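Nucleoporin NUP159 (Saccharomyces cerevisiae, PDB 1XIP) serves in mRNA export as a nuclear pore component whose N-terminal beta-propeller domain, described here, tethers the helicase Dbp5 to the pore. Local coordinates at residues A162-T166 and V177-D181. Sequence-based numbering, arbitrary orientation.
Sequences AQNVT and VLLKD
V165 and L179 form an antiparallel non-hydrogen-bonded pair where two blades of the beta-propeller meet. The pair is flanked by two backbone bonds. K180 N donates to N164 O at 2.9 Å, and T166 N donates to L178 O at 2.7 Å. The second is nearly straight, with 174° at the hydrogen. T166 OG1 gives the same carbonyl oxygen a weak second bond. Its chi1 of 56° sets the hydroxyl between the backbone N and the carbonyl carbon and keeps it close to L178 O. The V165 methyls meet a small apolar cluster. V165 CG2 lies 3.8 Å from V177 CG1 and 4.1 Å from L179 CD2, and the V165 and V177 side chains cross at about a right angle. With an alanine here, the two methyls go, and V177 CG1 and L179 CD2 would probably lose their cover and face a gap. L179 CD2 also sits against two backbone oxygens, N164 O at 3.3 Å and Q163 O just beyond. Further out, L148 of strand 147-152 packs on both V165 and V177, and N146 ND2 bonds to V165 O. Strand 158-165 ends one four-stranded blade, and the chain turns a corner at T166 to begin the next with strand 167-170. The contact thus ties the outer strand of one blade to strand 174-179 of its neighbour. T166 CG2 rests 3.8 Å from K180 CG, on the chain of the exposed lysine.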
ATOM      1  N   ALA A 162      11.802  -8.940 -14.302  1.00 35.16           N
ATOM      2  CA  ALA A 162      12.193 -10.109 -13.527  1.00 34.51           C
ATOM      3  C   ALA A 162      11.150 -11.201 -13.603  1.00 34.22           C
ATOM      4  O   ALA A 162      10.093 -11.016 -14.206  1.00 34.23           O
ATOM      5  CB  ALA A 162      12.464  -9.729 -12.080  1.00 34.40           C
ATOM      6  N   GLN A 163      11.467 -12.345 -12.998  1.00 33.86           N
ATOM      7  CA  GLN A 163      10.563 -13.488 -12.953  1.00 33.51           C
ATOM      8  C   GLN A 163      10.502 -14.090 -11.564  1.00 32.78           C
ATOM      9  O   GLN A 163      11.390 -13.846 -10.731  1.00 32.42           O
ATOM     10  CB  GLN A 163      11.025 -14.565 -13.918  1.00 33.96           C
ATOM     11  CG  GLN A 163      10.371 -14.514 -15.268  1.00 34.85           C
ATOM     12  CD  GLN A 163      11.378 -14.643 -16.375  1.00 35.34           C
ATOM     13  OE1 GLN A 163      11.716 -13.653 -17.030  1.00 36.17           O
ATOM     14  NE2 GLN A 163      11.884 -15.854 -16.580  1.00 34.35           N
ATOM     15  N   ASN A 164       9.455 -14.888 -11.330  1.00 31.77           N
ATOM     16  CA  ASN A 164       9.270 -15.618 -10.076  1.00 30.92           C
ATOM     17  C   ASN A 164       9.107 -14.721  -8.859  1.00 30.15           C
ATOM     18  O   ASN A 164       9.392 -15.134  -7.735  1.00 30.37           O
ATOM     19  CB  ASN A 164      10.428 -16.592  -9.853  1.00 31.29           C
ATOM     20  CG  ASN A 164      10.448 -17.707 -10.867  1.00 31.40           C
ATOM     21  OD1 ASN A 164       9.413 -18.315 -11.152  1.00 31.48           O
ATOM     22  ND2 ASN A 164      11.626 -17.992 -11.414  1.00 32.21           N
ATOM     23  N   VAL A 165       8.640 -13.497  -9.105  1.00 28.84           N
ATOM     24  CA  VAL A 165       8.454 -12.476  -8.092  1.00 27.46           C
ATOM     25  C   VAL A 165       7.090 -12.695  -7.448  1.00 26.92           C
ATOM     26  O   VAL A 165       6.134 -13.020  -8.151  1.00 27.08           O
ATOM     27  CB  VAL A 165       8.475 -11.055  -8.755  1.00 27.59           C
ATOM     28  CG1 VAL A 165       8.414  -9.911  -7.701  1.00 26.46           C
ATOM     29  CG2 VAL A 165       9.678 -10.900  -9.669  1.00 26.58           C
ATOM     30  N   THR A 166       6.990 -12.516  -6.126  1.00 25.62           N
ATOM     31  CA  THR A 166       5.690 -12.588  -5.455  1.00 25.07           C
ATOM     32  C   THR A 166       5.291 -11.252  -4.843  1.00 24.48           C
ATOM     33  O   THR A 166       4.116 -10.995  -4.616  1.00 23.88           O
ATOM     34  CB  THR A 166       5.627 -13.712  -4.395  1.00 24.93           C
ATOM     35  OG1 THR A 166       6.669 -13.536  -3.442  1.00 25.27           O
ATOM     36  CG2 THR A 166       5.948 -15.066  -5.023  1.00 25.99           C
ATOM     37  N   VAL A 177      12.653  -6.902  -4.773  1.00 29.21           N
ATOM     38  CA  VAL A 177      11.907  -8.043  -5.279  1.00 29.08           C
ATOM     39  C   VAL A 177      11.959  -9.178  -4.237  1.00 29.26           C
ATOM     40  O   VAL A 177      13.024  -9.459  -3.668  1.00 29.15           O
ATOM     41  CB  VAL A 177      12.507  -8.481  -6.646  1.00 29.38           C
ATOM     42  CG1 VAL A 177      12.174  -9.904  -6.980  1.00 29.43           C
ATOM     43  CG2 VAL A 177      12.048  -7.533  -7.760  1.00 28.72           C
ATOM     44  N   LEU A 178      10.793  -9.768  -3.945  1.00 29.23           N
ATOM     45  CA  LEU A 178      10.690 -10.978  -3.131  1.00 28.92           C
ATOM     46  C   LEU A 178      10.357 -12.145  -4.051  1.00 29.25           C
ATOM     47  O   LEU A 178       9.345 -12.109  -4.766  1.00 29.10           O
ATOM     48  CB  LEU A 178       9.586 -10.846  -2.087  1.00 28.84           C
ATOM     49  CG  LEU A 178       9.764 -11.491  -0.697  1.00 29.29           C
ATOM     50  CD1 LEU A 178       8.444 -11.561   0.058  1.00 27.02           C
ATOM     51  CD2 LEU A 178      10.438 -12.869  -0.738  1.00 28.36           C
ATOM     52  N   LEU A 179      11.189 -13.184  -4.012  1.00 29.05           N
ATOM     53  CA  LEU A 179      11.027 -14.327  -4.909  1.00 29.20           C
ATOM     54  C   LEU A 179      10.306 -15.518  -4.272  1.00 28.87           C
ATOM     55  O   LEU A 179      10.203 -15.599  -3.054  1.00 28.51           O
ATOM     56  CB  LEU A 179      12.392 -14.753  -5.469  1.00 29.30           C
ATOM     57  CG  LEU A 179      13.090 -13.699  -6.328  1.00 29.45           C
ATOM     58  CD1 LEU A 179      14.463 -14.169  -6.799  1.00 30.55           C
ATOM     59  CD2 LEU A 179      12.213 -13.366  -7.513  1.00 31.56           C
ATOM     60  N   LYS A 180       9.809 -16.426  -5.120  1.00 29.04           N
ATOM     61  CA  LYS A 180       9.155 -17.687  -4.695  1.00 29.51           C
ATOM     62  C   LYS A 180       9.991 -18.569  -3.758  1.00 29.74           C
ATOM     63  O   LYS A 180       9.451 -19.192  -2.841  1.00 29.74           O
ATOM     64  CB  LYS A 180       8.757 -18.526  -5.908  1.00 29.37           C
ATOM     65  CG  LYS A 180       7.658 -17.941  -6.740  1.00 29.95           C
ATOM     66  CD  LYS A 180       7.270 -18.887  -7.832  1.00 31.05           C
ATOM     67  CE  LYS A 180       5.772 -18.975  -7.966  1.00 33.32           C
ATOM     68  NZ  LYS A 180       5.403 -20.106  -8.882  1.00 35.14           N
ATOM     69  N   ASP A 181      11.298 -18.633  -4.006  1.00 30.03           N
ATOM     70  CA  ASP A 181      12.212 -19.351  -3.123  1.00 30.58           C
ATOM     71  C   ASP A 181      12.475 -18.595  -1.808  1.00 30.87           C
ATOM     72  O   ASP A 181      13.253 -19.050  -0.951  1.00 31.22           O
ATOM     73  CB  ASP A 181      13.523 -19.670  -3.853  1.00 30.67           C
ATOM     74  CG  ASP A 181      14.375 -18.440  -4.098  1.00 31.34           C
ATOM     75  OD1 ASP A 181      15.477 -18.606  -4.665  1.00 31.77           O
ATOM     76  OD2 ASP A 181      14.036 -17.272  -3.764  1.00 32.21           O
TER